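Local coordinates for protein photoreceptor-histidine kinase BphP (Stigmatella aurantiaca DW4/3-1, PDB 6BAF) that senses light through a bound bilin chromophore and probably passes the signal on as a histidine kinase, at residues A[259-263]-A[297-301]; A[202-206]-A[262-267]; A[56-61]-A[81-85]; A[38-42]-A[90-94]. All coordinates share one frame; numbering follows the deposited sequence.

Interaction 1. Residues A[259-263]-A[297-301]; sequences ISLMK and MSSLL
The sheet-to-helix packing of the GAF domain brings Ser298, near the end of helix 284-300, onto the backbone of Met262 in strand 255-263. Ser298 OG accepts the N-H of Met262 at 3.0 Å in a nearly straight bond (166°). The hydroxyl lies opposite its own carbonyl carbon and beside its backbone N (chi1 -63°), which turns OG to the strand. The same OG is also bonded to Gly294 O, one turn earlier in the helix. The serine thus ties the helix backbone to the strand backbone through one buried oxygen. Its CB fits closely against the peptide, 3.2 Å from Met262 O.

Leu261 supplies the apolar half. Its branch CD1 meets Met297 SD at 3.8 Å, and the two side chains cross obliquely. CD2 of Leu261 lies 3.8 Å from Ser298 OG. In this GAF fold helix 284-300 covers one face of the antiparallel sheet, and Met297 also touches Leu142, Cys143 and Val146 of helix 139-154. Ser260, the neighbour of Leu261, instead bonds through OG to Arg208 and to Tyr202 O.

At the far end Leu301 CD1 reaches Leu261 CB at 4.4 Å. The extended chain of Lys263 passes Leu301, with CD 3.7 Å from Leu301 O. Arg134 of the second subunit packs on Ser298.

Interaction 2. Residues A[202-206]-A[262-267]; sequences YQLNW and MKDGKL. With BLR (3-[5-[(Z)-(4-ethenyl-3-methyl-5-oxidanylidene-pyrrol-2-ylidene)methyl]-2-[[5-[(Z)-(3-ethenyl-4-methyl-5-oxidanylidene-pyrrol-2-ylidene)methyl]-3-(3-hydroxy-3-oxopropyl)-4-methyl-1H-pyrrol-2-yl]methyl]-4-methyl-1H-pyrrol-3-yl]propanoic acid), chain B.
Gln203 OE1 receives the backbone N-H of Leu267 at 3.0 Å, in a nearly straight bond (166°). The donor is tilted 28° from the carbonyl plane of the amide. The chain of Gln203 is extended beyond CG, and this carries the amide to the strand. On the way its CG packs on Leu267 CB at 3.6 Å. Without this amide, as with an alanine here, Leu267 N would probably lose its acceptor and a gap would open beside Leu267 CB.

Gln203 O takes the indole N-H of Trp206, with NE1 3.0 Å away and well above the carbonyl plane. This bond is likely to limit how far the indole can turn. Met262 lays CG over one face of the Trp206 five-membered ring, toward the rim, 4.1 Å from the centroid. Bends at chi2 and chi3 of Met262 bring SD obliquely to the same ring, a Met-aromatic contact, and CE ends 3.7 Å from Gln203 O.

The ring of Tyr202 leads away from the hairpin to the chromophore, where its OH donates to O1D of a BLR propionate at 2.5 Å, a very short bond. The segment 202-206 leads from helix 196-202 to strand 207-210. It lies against the hairpin of strands 255-263 and 266-275, joined by a type I' turn from Lys263 to Lys266.

Interaction 3. Residues A[56-61]-A[81-85]; sequences FIEPSV and KVVWR
Phe56 CB sits over one face of Trp84 in a close CH-pi contact, 3.3 Å from the centroid of the six-membered ring. The phenyl ring runs alongside the indole with planes 18° apart, but the two are slid so far that they barely overlap. Ile57 CD1 touches the indole from an oblique direction, 3.8 Å from Trp84 NE1. That nitrogen is buried and has no polar partner in the model.

Further along, Glu58 CG lies over the centre of the Arg85 guanidinium, 3.3 Å from CZ. Glu58 OE1 is 3.5 Å from Arg85 NH1, well out of the guanidinium plane. The attraction is therefore one of charge, with no N-H aimed at the oxygen. Val61 CG2 packs on Val83 CG2 at 3.8 Å.

Two backbone bonds lie behind these side chains. Ile57 and Trp84 form a single backbone bridge, flanked by Glu58 N to Val83 O at 3.0 Å and Arg85 N to Phe56 O at 2.9 Å. By this bridge the chain just before helix 59-69 joins strand 80-85, an outermost strand of the PAS sheet.

Glu58 is also the N-cap of that helix, and its carboxylate accepts weakly from Ser60 N and Val61 N. A bend at chi2 (-73°) turns the Glu58 carboxylate back to the helix start. Arg85 NE is held by a salt bridge to Asp90. Beyond Val61, a water donates to Lys81 O at 3.0 Å and weakly to Val61 O.

Interaction 4. Residues A[38-42]-A[90-94]; sequences PAVLG and DRFFD
Val40 packs its CG1 on Phe93 CE1 at 3.8 Å. Its carbonyl O lies in the plane of the Phe93 ring at the edge, 3.6 Å from CZ, and is also 3.5 Å from Arg91 NE.

Leu41 follows, with CD1 3.6 Å from Phe93 CZ. Its chi1 of -108° lies away from the staggered values, and CD1 comes back to the ring although the CB bond points away from the strand. Phe93 and Leu41 both also touch Leu108, and Leu41 reaches Trp84 and Val19. The short helix 37-41 of the PAS fold is thereby seated on its antiparallel sheet.

The carbonyl O of Leu41 stands over one face of the Arg91 guanidinium, 3.7 Å from CZ. Gly42, the first residue past the helix, has positive phi (86°), and its N is bonded to Pro38 O at 3.1 Å. Gly42 N lies over the same guanidinium, 3.7 Å from NH2. There is little room for a side chain at Gly42, with Arg91 NH1 and Leu41 O close by.

If Arg91 were a serine, the carbonyl end of the helix is likely to lose the positive charge that faces it. Leu41 O is buried and has no hydrogen-bond partner in the model. The guanidinium probably eases this through charge, without an N-H pointed at the oxygen, since it lies across the negative end of the helix.

The four contacts form two pairs in two domains. Interactions 1 and 2 lie in the GAF domain, centres 8 Å apart, and share Met262 and Lys263. Ser260 OG of interaction 1 joins them by a probable hydrogen bond to Tyr202 O at 2.7 Å. Interaction 2 reaches the chromophore through Tyr202, while the side chain of Ser260 in interaction 1 is about 9 Å from it. Interactions 3 and 4 lie in the PAS domain, centres 10 Å apart, on the adjacent strands 80-85 and 90-100. A salt bridge, Arg85 NE to Asp90 OD1 at 2.7 Å, links them. Between the pairs, the nearest atoms of interactions 2 and 4 are about 15 Å apart.

Interaction 1. Residues A[259-263]-A[297-301]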
loop_
_atom_site.group_PDB
_atom_site.type_symbol
_atom_site.label_atom_id
_atom_site.label_comp_id
_atom_site.label_asym_id
_atom_site.label_seq_id
_atom_site.Cartn_x
_atom_site.Cartn_y
_atom_site.Cartn_z
ATOM N N ILE A 259 -16.401 4.415 -6.748
ATOM C CA ILE A 259 -15.101 5.056 -6.750
ATOM C C ILE A 259 -14.982 5.808 -8.059
ATOM O O ILE A 259 -15.262 5.251 -9.126
ATOM C CB ILE A 259 -13.971 4.013 -6.577
ATOM C CG1 ILE A 259 -14.102 3.388 -5.191
ATOM C CG2 ILE A 259 -12.581 4.659 -6.685
ATOM C CD1 ILE A 259 -13.537 1.983 -5.124
ATOM N N SER A 260 -14.556 7.069 -7.990
ATOM C CA SER A 260 -14.428 7.893 -9.184
ATOM C C SER A 260 -13.193 7.502 -9.979
ATOM O O SER A 260 -12.123 7.279 -9.414
ATOM C CB SER A 260 -14.320 9.373 -8.806
ATOM O OG SER A 260 -15.356 9.747 -7.890
ATOM N N LEU A 261 -13.325 7.471 -11.298
ATOM C CA LEU A 261 -12.191 7.320 -12.184
ATOM C C LEU A 261 -11.957 8.666 -12.825
ATOM O O LEU A 261 -12.888 9.257 -13.382
ATOM C CB LEU A 261 -12.456 6.241 -13.228
ATOM C CG LEU A 261 -12.723 4.872 -12.605
ATOM C CD1 LEU A 261 -13.084 3.851 -13.658
ATOM C CD2 LEU A 261 -11.473 4.381 -11.800
ATOM N N MET A 262 -10.731 9.162 -12.732
ATOM C CA MET A 262 -10.401 10.501 -13.189
ATOM C C MET A 262 -9.438 10.427 -14.362
ATOM O O MET A 262 -8.568 9.552 -14.413
ATOM C CB MET A 262 -9.790 11.308 -12.048
ATOM C CG MET A 262 -10.716 11.446 -10.822
ATOM S SD MET A 262 -12.147 12.554 -11.187
ATOM C CE MET A 262 -11.290 14.120 -11.456
ATOM N N LYS A 263 -9.604 11.328 -15.320
ATOM C CA LYS A 263 -8.691 11.409 -16.455
ATOM C C LYS A 263 -8.582 12.862 -16.873
ATOM O O LYS A 263 -9.598 13.489 -17.193
ATOM C CB LYS A 263 -9.156 10.542 -17.620
ATOM C CG LYS A 263 -8.418 10.891 -18.916
ATOM C CD LYS A 263 -8.602 9.816 -19.972
ATOM C CE LYS A 263 -8.108 10.266 -21.349
ATOM N NZ LYS A 263 -8.026 9.058 -22.230
ATOM N N MET A 297 -5.684 2.782 -11.569
ATOM C CA MET A 297 -6.420 2.733 -12.838
ATOM C C MET A 297 -6.593 4.114 -13.442
ATOM O O MET A 297 -6.385 4.301 -14.649
ATOM C CB MET A 297 -7.790 2.085 -12.656
ATOM C CG MET A 297 -8.611 2.178 -13.959
ATOM S SD MET A 297 -10.208 1.353 -13.824
ATOM C CE MET A 297 -10.689 1.346 -15.587
ATOM N N SER A 298 -6.931 5.121 -12.617
ATOM C CA SER A 298 -7.080 6.457 -13.195
ATOM C C SER A 298 -5.778 6.927 -13.829
ATOM O O SER A 298 -5.792 7.568 -14.893
ATOM C CB SER A 298 -7.562 7.474 -12.147
ATOM O OG SER A 298 -8.860 7.106 -11.660
ATOM N N SER A 299 -4.633 6.619 -13.194
ATOM C CA SER A 299 -3.366 7.137 -13.710
ATOM C C SER A 299 -2.958 6.407 -14.983
ATOM O O SER A 299 -2.372 7.024 -15.877
ATOM C CB SER A 299 -2.274 7.054 -12.634
ATOM O OG SER A 299 -1.978 5.689 -12.327
ATOM N N LEU A 300 -3.342 5.130 -15.119
ATOM C CA LEU A 300 -3.146 4.320 -16.327
ATOM C C LEU A 300 -4.098 4.640 -17.472
ATOM O O LEU A 300 -3.926 4.072 -18.552
ATOM C CB LEU A 300 -3.332 2.843 -16.021
ATOM C CG LEU A 300 -2.303 2.225 -15.083
ATOM C CD1 LEU A 300 -2.608 0.744 -14.904
ATOM C CD2 LEU A 300 -0.898 2.450 -15.623
ATOM N N LEU A 301 -5.139 5.451 -17.266
ATOM C CA LEU A 301 -5.961 5.875 -18.403
ATOM C C LEU A 301 -5.160 6.909 -19.197
ATOM O O LEU A 301 -5.416 8.117 -19.098
ATOM C CB LEU A 301 -7.320 6.453 -17.940
ATOM C CG LEU A 301 -8.223 5.518 -17.115
ATOM C CD1 LEU A 301 -9.405 6.246 -16.455
ATOM C CD2 LEU A 301 -8.697 4.296 -17.904
#

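Interaction 2. Residues A[202-206]-A[262-267]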
loop_
_atom_site.group_PDB
_atom_site.type_symbol
_atom_site.label_atom_id
_atom_site.label_comp_id
_atom_site.label_asym_id
_atom_site.label_seq_id
_atom_site.Cartn_x
_atom_site.Cartn_y
_atom_site.Cartn_z
ATOM N N TYR A 202 -18.370 14.145 -7.236
ATOM C CA TYR A 202 -17.540 12.951 -7.333
ATOM C C TYR A 202 -16.218 13.258 -8.010
ATOM O O TYR A 202 -15.290 12.455 -7.911
ATOM C CB TYR A 202 -18.264 11.821 -8.065
ATOM C CG TYR A 202 -19.588 11.400 -7.423
ATOM C CD1 TYR A 202 -19.895 11.745 -6.101
ATOM C CD2 TYR A 202 -20.523 10.652 -8.142
ATOM C CE1 TYR A 202 -21.110 11.374 -5.524
ATOM C CE2 TYR A 202 -21.740 10.252 -7.570
ATOM C CZ TYR A 202 -22.031 10.632 -6.276
ATOM O OH TYR A 202 -23.223 10.225 -5.703
ATOM N N GLN A 203 -16.100 14.407 -8.683
ATOM C CA GLN A 203 -14.788 14.829 -9.164
ATOM C C GLN A 203 -13.878 15.273 -8.037
ATOM O O GLN A 203 -12.664 15.379 -8.241
ATOM C CB GLN A 203 -14.905 15.988 -10.154
ATOM C CG GLN A 203 -15.218 15.523 -11.513
ATOM C CD GLN A 203 -15.214 16.632 -12.539
ATOM O OE1 GLN A 203 -15.273 16.348 -13.738
ATOM N NE2 GLN A 203 -15.175 17.902 -12.084
ATOM N N LEU A 204 -14.431 15.574 -6.866
ATOM C CA LEU A 204 -13.622 16.074 -5.762
ATOM C C LEU A 204 -13.437 15.048 -4.671
ATOM O O LEU A 204 -12.396 15.033 -4.021
ATOM C CB LEU A 204 -14.269 17.324 -5.148
ATOM C CG LEU A 204 -14.558 18.484 -6.113
ATOM C CD1 LEU A 204 -15.323 19.551 -5.396
ATOM C CD2 LEU A 204 -13.285 19.059 -6.695
ATOM N N ASN A 205 -14.452 14.232 -4.436
ATOM C CA ASN A 205 -14.490 13.238 -3.374
ATOM C C ASN A 205 -14.631 11.892 -4.090
ATOM O O ASN A 205 -15.704 11.589 -4.645
ATOM C CB ASN A 205 -15.657 13.512 -2.412
ATOM C CG ASN A 205 -15.721 12.485 -1.313
ATOM O OD1 ASN A 205 -15.041 11.484 -1.411
ATOM N ND2 ASN A 205 -16.510 12.713 -0.263
ATOM N N TRP A 206 -13.563 11.084 -4.086
ATOM C CA TRP A 206 -13.456 9.964 -5.022
ATOM C C TRP A 206 -14.038 8.651 -4.512
ATOM O O TRP A 206 -14.004 7.655 -5.245
ATOM C CB TRP A 206 -11.995 9.760 -5.419
ATOM C CG TRP A 206 -11.449 10.927 -6.151
ATOM C CD1 TRP A 206 -12.164 11.907 -6.832
ATOM C CD2 TRP A 206 -10.067 11.263 -6.295
ATOM N NE1 TRP A 206 -11.289 12.816 -7.399
ATOM C CE2 TRP A 206 -10.000 12.447 -7.072
ATOM C CE3 TRP A 206 -8.871 10.675 -5.835
ATOM C CZ2 TRP A 206 -8.785 13.057 -7.387
ATOM C CZ3 TRP A 206 -7.662 11.278 -6.153
ATOM C CH2 TRP A 206 -7.626 12.446 -6.933
ATOM N N MET A 262 -10.731 9.162 -12.732
ATOM C CA MET A 262 -10.401 10.501 -13.189
ATOM C C MET A 262 -9.438 10.427 -14.362
ATOM O O MET A 262 -8.568 9.552 -14.413
ATOM C CB MET A 262 -9.790 11.308 -12.048
ATOM C CG MET A 262 -10.716 11.446 -10.822
ATOM S SD MET A 262 -12.147 12.554 -11.187
ATOM C CE MET A 262 -11.290 14.120 -11.456
ATOM N N LYS A 263 -9.604 11.328 -15.320
ATOM C CA LYS A 263 -8.691 11.409 -16.455
ATOM C C LYS A 263 -8.582 12.862 -16.873
ATOM O O LYS A 263 -9.598 13.489 -17.193
ATOM C CB LYS A 263 -9.156 10.542 -17.620
ATOM C CG LYS A 263 -8.418 10.891 -18.916
ATOM C CD LYS A 263 -8.602 9.816 -19.972
ATOM C CE LYS A 263 -8.108 10.266 -21.349
ATOM N NZ LYS A 263 -8.026 9.058 -22.230
ATOM N N ASP A 264 -7.361 13.398 -16.843
ATOM C CA ASP A 264 -7.120 14.811 -17.146
ATOM C C ASP A 264 -7.942 15.729 -16.237
ATOM O O ASP A 264 -8.500 16.730 -16.687
ATOM C CB ASP A 264 -7.410 15.133 -18.623
ATOM C CG ASP A 264 -6.536 14.319 -19.614
ATOM O OD1 ASP A 264 -7.107 13.784 -20.613
ATOM O OD2 ASP A 264 -5.292 14.228 -19.404
ATOM N N GLY A 265 -8.038 15.388 -14.952
ATOM C CA GLY A 265 -8.773 16.243 -14.024
ATOM C C GLY A 265 -10.286 16.236 -14.180
ATOM O O GLY A 265 -10.978 17.058 -13.564
ATOM N N LYS A 266 -10.838 15.309 -14.942
ATOM C CA LYS A 266 -12.261 15.301 -15.219
ATOM C C LYS A 266 -12.788 13.890 -15.005
ATOM O O LYS A 266 -12.064 12.918 -15.233
ATOM C CB LYS A 266 -12.482 15.836 -16.649
ATOM C CG LYS A 266 -13.684 15.316 -17.378
ATOM C CD LYS A 266 -13.930 16.126 -18.669
ATOM C CE LYS A 266 -14.694 15.320 -19.722
ATOM N NZ LYS A 266 -14.001 15.425 -21.046
ATOM N N LEU A 267 -14.027 13.779 -14.508
ATOM C CA LEU A 267 -14.596 12.475 -14.191
ATOM C C LEU A 267 -14.747 11.666 -15.463
ATOM O O LEU A 267 -15.273 12.155 -16.461
ATOM C CB LEU A 267 -15.946 12.622 -13.503
ATOM C CG LEU A 267 -16.613 11.410 -12.883
ATOM C CD1 LEU A 267 -15.758 10.832 -11.694
ATOM C CD2 LEU A 267 -18.045 11.825 -12.390
HETATM C CHA BLR B . -25.915 8.884 -7.393
HETATM N NA BLR B . -26.477 7.147 -9.149
HETATM C C1A BLR B . -25.668 7.635 -8.197
HETATM C C2A BLR B . -24.541 6.820 -8.049
HETATM C C3A BLR B . -24.646 5.823 -8.951
HETATM C C4A BLR B . -25.863 6.028 -9.618
HETATM C CMA BLR B . -23.590 4.697 -9.160
HETATM C CAA BLR B . -23.407 7.069 -7.053
HETATM C CBA BLR B . -23.738 6.563 -5.625
HETATM C CGA BLR B . -23.594 5.037 -5.511
HETATM O O1A BLR B . -22.456 4.544 -5.764
HETATM O O2A BLR B . -24.574 4.264 -5.181
HETATM C CHB BLR B . -26.505 5.245 -10.743
HETATM N NB BLR B . -26.034 2.882 -10.009
HETATM C C1B BLR B . -26.340 3.980 -11.003
HETATM C C2B BLR B . -26.456 3.327 -12.330
HETATM C C3B BLR B . -26.232 1.942 -12.230
HETATM C C4B BLR B . -25.957 1.583 -10.811
HETATM C CMB BLR B . -26.755 4.031 -13.658
HETATM O OB BLR B . -25.741 0.519 -10.349
HETATM C CAB BLR B . -26.252 1.011 -13.453
HETATM C CBB BLR B . -25.903 -0.252 -13.369
HETATM N NC BLR B . -30.834 9.130 -9.886
HETATM C C1C BLR B . -31.934 8.793 -10.876
HETATM C C2C BLR B . -32.790 10.015 -10.954
HETATM C C3C BLR B . -32.297 11.055 -10.123
HETATM C C4C BLR B . -31.073 10.556 -9.420
HETATM C CMC BLR B . -34.006 10.091 -11.851
HETATM O OC BLR B . -32.098 7.774 -11.455
HETATM C CAC BLR B . -32.923 12.453 -9.952
HETATM C CBC BLR B . -33.194 13.244 -11.005
HETATM C CHD BLR B . -30.360 11.231 -8.572
HETATM N ND BLR B . -28.197 9.620 -8.373
HETATM C C1D BLR B . -29.033 10.786 -8.009
HETATM C C2D BLR B . -28.416 11.554 -6.941
HETATM C C3D BLR B . -27.150 10.900 -6.630
HETATM C C4D BLR B . -26.963 9.694 -7.514
HETATM C CMD BLR B . -28.998 12.825 -6.308
HETATM C CAD BLR B . -26.167 11.338 -5.565
HETATM C CBD BLR B . -26.404 10.502 -4.317
HETATM C CGD BLR B . -25.464 11.166 -3.329
HETATM O O1D BLR B . -24.207 11.153 -3.561
HETATM O O2D BLR B . -25.962 11.795 -2.347
#

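Interaction 3. Residues A[56-61]-A[81-85]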
loop_
_atom_site.group_PDB
_atom_site.type_symbol
_atom_site.label_atom_id
_atom_site.label_comp_id
_atom_site.label_asym_id
_atom_site.label_seq_id
_atom_site.Cartn_x
_atom_site.Cartn_y
_atom_site.Cartn_z
ATOM N N PHE A 56 -13.008 13.075 26.515
ATOM C CA PHE A 56 -13.566 11.761 26.214
ATOM C C PHE A 56 -12.514 10.741 25.757
ATOM O O PHE A 56 -12.863 9.587 25.487
ATOM C CB PHE A 56 -14.640 11.890 25.127
ATOM C CG PHE A 56 -15.719 12.900 25.441
ATOM C CD1 PHE A 56 -16.828 12.542 26.224
ATOM C CD2 PHE A 56 -15.649 14.203 24.930
ATOM C CE1 PHE A 56 -17.833 13.467 26.501
ATOM C CE2 PHE A 56 -16.662 15.145 25.211
ATOM C CZ PHE A 56 -17.748 14.780 25.995
ATOM N N ILE A 57 -11.255 11.140 25.626
ATOM C CA ILE A 57 -10.211 10.307 25.046
ATOM C C ILE A 57 -9.410 9.654 26.175
ATOM O O ILE A 57 -8.983 10.333 27.116
ATOM C CB ILE A 57 -9.288 11.139 24.133
ATOM C CG1 ILE A 57 -10.112 11.925 23.086
ATOM C CG2 ILE A 57 -8.188 10.258 23.469
ATOM C CD1 ILE A 57 -11.051 11.079 22.245
ATOM N N GLU A 58 -9.196 8.345 26.074
ATOM C CA GLU A 58 -8.271 7.651 26.956
ATOM C C GLU A 58 -6.945 8.420 27.042
ATOM O O GLU A 58 -6.351 8.734 26.002
ATOM C CB GLU A 58 -8.055 6.231 26.421
ATOM C CG GLU A 58 -7.405 5.228 27.375
ATOM C CD GLU A 58 -5.920 5.471 27.579
ATOM O OE1 GLU A 58 -5.515 5.731 28.739
ATOM O OE2 GLU A 58 -5.159 5.411 26.581
ATOM N N PRO A 59 -6.448 8.730 28.254
ATOM C CA PRO A 59 -5.363 9.728 28.388
ATOM C C PRO A 59 -4.064 9.415 27.667
ATOM O O PRO A 59 -3.349 10.357 27.298
ATOM C CB PRO A 59 -5.152 9.800 29.905
ATOM C CG PRO A 59 -6.503 9.512 30.463
ATOM C CD PRO A 59 -7.066 8.426 29.561
ATOM N N SER A 60 -3.711 8.149 27.447
ATOM C CA SER A 60 -2.444 7.875 26.765
ATOM C C SER A 60 -2.530 8.043 25.247
ATOM O O SER A 60 -1.495 8.220 24.593
ATOM C CB SER A 60 -1.958 6.461 27.107
ATOM O OG SER A 60 -2.771 5.480 26.493
ATOM N N VAL A 61 -3.739 7.955 24.679
ATOM C CA VAL A 61 -4.005 8.251 23.270
ATOM C C VAL A 61 -4.204 9.741 23.002
ATOM O O VAL A 61 -4.117 10.178 21.843
ATOM C CB VAL A 61 -5.236 7.391 22.915
ATOM C CG1 VAL A 61 -5.925 7.821 21.601
ATOM C CG2 VAL A 61 -4.822 5.949 22.843
ATOM N N LYS A 81 -6.080 6.961 15.395
ATOM C CA LYS A 81 -6.534 6.032 16.413
ATOM C C LYS A 81 -7.282 6.829 17.475
ATOM O O LYS A 81 -6.721 7.742 18.086
ATOM C CB LYS A 81 -5.357 5.274 17.022
ATOM C CG LYS A 81 -5.810 4.348 18.144
ATOM C CD LYS A 81 -4.685 3.443 18.683
ATOM C CE LYS A 81 -3.381 4.224 18.892
ATOM N NZ LYS A 81 -3.335 4.868 20.236
ATOM N N VAL A 82 -8.551 6.519 17.671
ATOM C CA VAL A 82 -9.370 7.211 18.645
ATOM C C VAL A 82 -9.858 6.164 19.620
ATOM O O VAL A 82 -10.519 5.201 19.214
ATOM C CB VAL A 82 -10.553 7.946 17.989
ATOM C CG1 VAL A 82 -11.488 8.477 19.071
ATOM C CG2 VAL A 82 -10.044 9.062 17.042
ATOM N N VAL A 83 -9.541 6.342 20.897
ATOM C CA VAL A 83 -10.002 5.439 21.945
ATOM C C VAL A 83 -10.912 6.244 22.864
ATOM O O VAL A 83 -10.451 7.145 23.572
ATOM C CB VAL A 83 -8.832 4.813 22.713
ATOM C CG1 VAL A 83 -9.342 3.903 23.826
ATOM C CG2 VAL A 83 -7.895 4.062 21.721
ATOM N N TRP A 84 -12.196 5.933 22.846
ATOM C CA TRP A 84 -13.193 6.676 23.612
ATOM C C TRP A 84 -13.425 6.044 24.976
ATOM O O TRP A 84 -14.078 5.000 25.072
ATOM C CB TRP A 84 -14.507 6.737 22.845
ATOM C CG TRP A 84 -14.643 8.038 22.250
ATOM C CD1 TRP A 84 -13.962 8.508 21.162
ATOM C CD2 TRP A 84 -15.498 9.078 22.647
ATOM N NE1 TRP A 84 -14.334 9.793 20.869
ATOM C CE2 TRP A 84 -15.283 10.168 21.748
ATOM C CE3 TRP A 84 -16.432 9.202 23.642
ATOM C CZ2 TRP A 84 -15.962 11.358 21.828
ATOM C CZ3 TRP A 84 -17.100 10.387 23.715
ATOM C CH2 TRP A 84 -16.861 11.453 22.808
ATOM N N ARG A 85 -12.960 6.716 26.029
ATOM C CA ARG A 85 -13.199 6.290 27.409
ATOM C C ARG A 85 -14.473 6.956 27.910
ATOM O O ARG A 85 -14.486 8.157 28.188
ATOM C CB ARG A 85 -12.017 6.653 28.306
ATOM C CG ARG A 85 -12.076 6.029 29.714
ATOM C CD ARG A 85 -10.693 5.902 30.290
ATOM N NE ARG A 85 -10.102 4.652 29.823
ATOM C CZ ARG A 85 -8.884 4.211 30.149
ATOM N NH1 ARG A 85 -8.087 4.943 30.931
ATOM N NH2 ARG A 85 -8.450 3.049 29.653
HETATM O O HOH W 1 -3.978 8.777 18.743
#

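Interaction 4. Residues A[38-42]-A[90-94]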
loop_
_atom_site.group_PDB
_atom_site.type_symbol
_atom_site.label_atom_id
_atom_site.label_comp_id
_atom_site.label_asym_id
_atom_site.label_seq_id
_atom_site.Cartn_x
_atom_site.Cartn_y
_atom_site.Cartn_z
ATOM N N PRO A 38 -25.330 8.503 21.349
ATOM C CA PRO A 38 -25.578 7.566 22.474
ATOM C C PRO A 38 -25.381 6.105 22.097
ATOM O O PRO A 38 -24.668 5.368 22.794
ATOM C CB PRO A 38 -27.038 7.859 22.851
ATOM C CG PRO A 38 -27.280 9.284 22.379
ATOM C CD PRO A 38 -26.494 9.393 21.108
ATOM N N ALA A 39 -25.990 5.673 20.991
ATOM C CA ALA A 39 -25.803 4.308 20.519
ATOM C C ALA A 39 -24.338 4.003 20.229
ATOM O O ALA A 39 -23.845 2.926 20.576
ATOM C CB ALA A 39 -26.652 4.057 19.280
ATOM N N VAL A 40 -23.617 4.919 19.596
ATOM C CA VAL A 40 -22.285 4.560 19.107
ATOM C C VAL A 40 -21.201 4.854 20.130
ATOM O O VAL A 40 -20.232 4.097 20.255
ATOM C CB VAL A 40 -22.020 5.305 17.793
ATOM C CG1 VAL A 40 -20.608 5.013 17.295
ATOM C CG2 VAL A 40 -23.100 4.969 16.784
ATOM N N LEU A 41 -21.342 5.955 20.866
ATOM C CA LEU A 41 -20.286 6.478 21.719
ATOM C C LEU A 41 -20.530 6.250 23.211
ATOM O O LEU A 41 -19.570 6.235 23.991
ATOM C CB LEU A 41 -20.137 7.987 21.459
ATOM C CG LEU A 41 -18.950 8.589 20.709
ATOM C CD1 LEU A 41 -18.345 7.657 19.681
ATOM C CD2 LEU A 41 -19.290 9.950 20.096
ATOM N N GLY A 42 -21.774 6.092 23.635
ATOM C CA GLY A 42 -22.049 6.076 25.054
ATOM C C GLY A 42 -22.263 7.438 25.677
ATOM O O GLY A 42 -22.352 7.523 26.902
ATOM N N ASP A 90 -13.200 1.426 27.421
ATOM C CA ASP A 90 -12.744 1.996 26.170
ATOM C C ASP A 90 -13.509 1.429 24.985
ATOM O O ASP A 90 -13.801 0.232 24.927
ATOM C CB ASP A 90 -11.261 1.709 25.961
ATOM C CG ASP A 90 -10.401 2.450 26.924
ATOM O OD1 ASP A 90 -10.918 3.407 27.538
ATOM O OD2 ASP A 90 -9.214 2.087 27.072
ATOM N N ARG A 91 -13.791 2.298 24.022
ATOM C CA ARG A 91 -14.291 1.906 22.714
ATOM C C ARG A 91 -13.280 2.370 21.668
ATOM O O ARG A 91 -12.632 3.415 21.827
ATOM C CB ARG A 91 -15.666 2.500 22.455
ATOM C CG ARG A 91 -16.812 1.886 23.247
ATOM C CD ARG A 91 -17.758 2.996 23.551
ATOM N NE ARG A 91 -19.176 2.713 23.340
ATOM C CZ ARG A 91 -20.075 2.626 24.317
ATOM N NH1 ARG A 91 -19.698 2.782 25.591
ATOM N NH2 ARG A 91 -21.352 2.407 24.014
ATOM N N PHE A 92 -13.100 1.577 20.626
ATOM C CA PHE A 92 -12.030 1.815 19.670
ATOM C C PHE A 92 -12.632 2.214 18.331
ATOM O O PHE A 92 -13.641 1.641 17.897
ATOM C CB PHE A 92 -11.136 0.580 19.548
ATOM C CG PHE A 92 -10.368 0.293 20.802
ATOM C CD1 PHE A 92 -11.002 -0.274 21.905
ATOM C CD2 PHE A 92 -9.013 0.620 20.895
ATOM C CE1 PHE A 92 -10.304 -0.508 23.083
ATOM C CE2 PHE A 92 -8.303 0.378 22.064
ATOM C CZ PHE A 92 -8.952 -0.188 23.165
ATOM N N PHE A 93 -12.030 3.226 17.702
ATOM C CA PHE A 93 -12.574 3.809 16.488
ATOM C C PHE A 93 -11.428 4.160 15.565
ATOM O O PHE A 93 -10.344 4.521 16.023
ATOM C CB PHE A 93 -13.390 5.099 16.778
ATOM C CG PHE A 93 -14.593 4.881 17.643
ATOM C CD1 PHE A 93 -15.807 4.522 17.079
ATOM C CD2 PHE A 93 -14.506 5.031 19.017
ATOM C CE1 PHE A 93 -16.924 4.300 17.873
ATOM C CE2 PHE A 93 -15.613 4.825 19.832
ATOM C CZ PHE A 93 -16.827 4.463 19.266
ATOM N N ASP A 94 -11.683 4.089 14.263
ATOM C CA ASP A 94 -10.866 4.797 13.279
ATOM C C ASP A 94 -11.469 6.174 13.063
ATOM O O ASP A 94 -12.652 6.300 12.731
ATOM C CB ASP A 94 -10.795 4.053 11.947
ATOM C CG ASP A 94 -10.108 2.687 12.076
ATOM O OD1 ASP A 94 -9.006 2.624 12.689
ATOM O OD2 ASP A 94 -10.692 1.698 11.577
#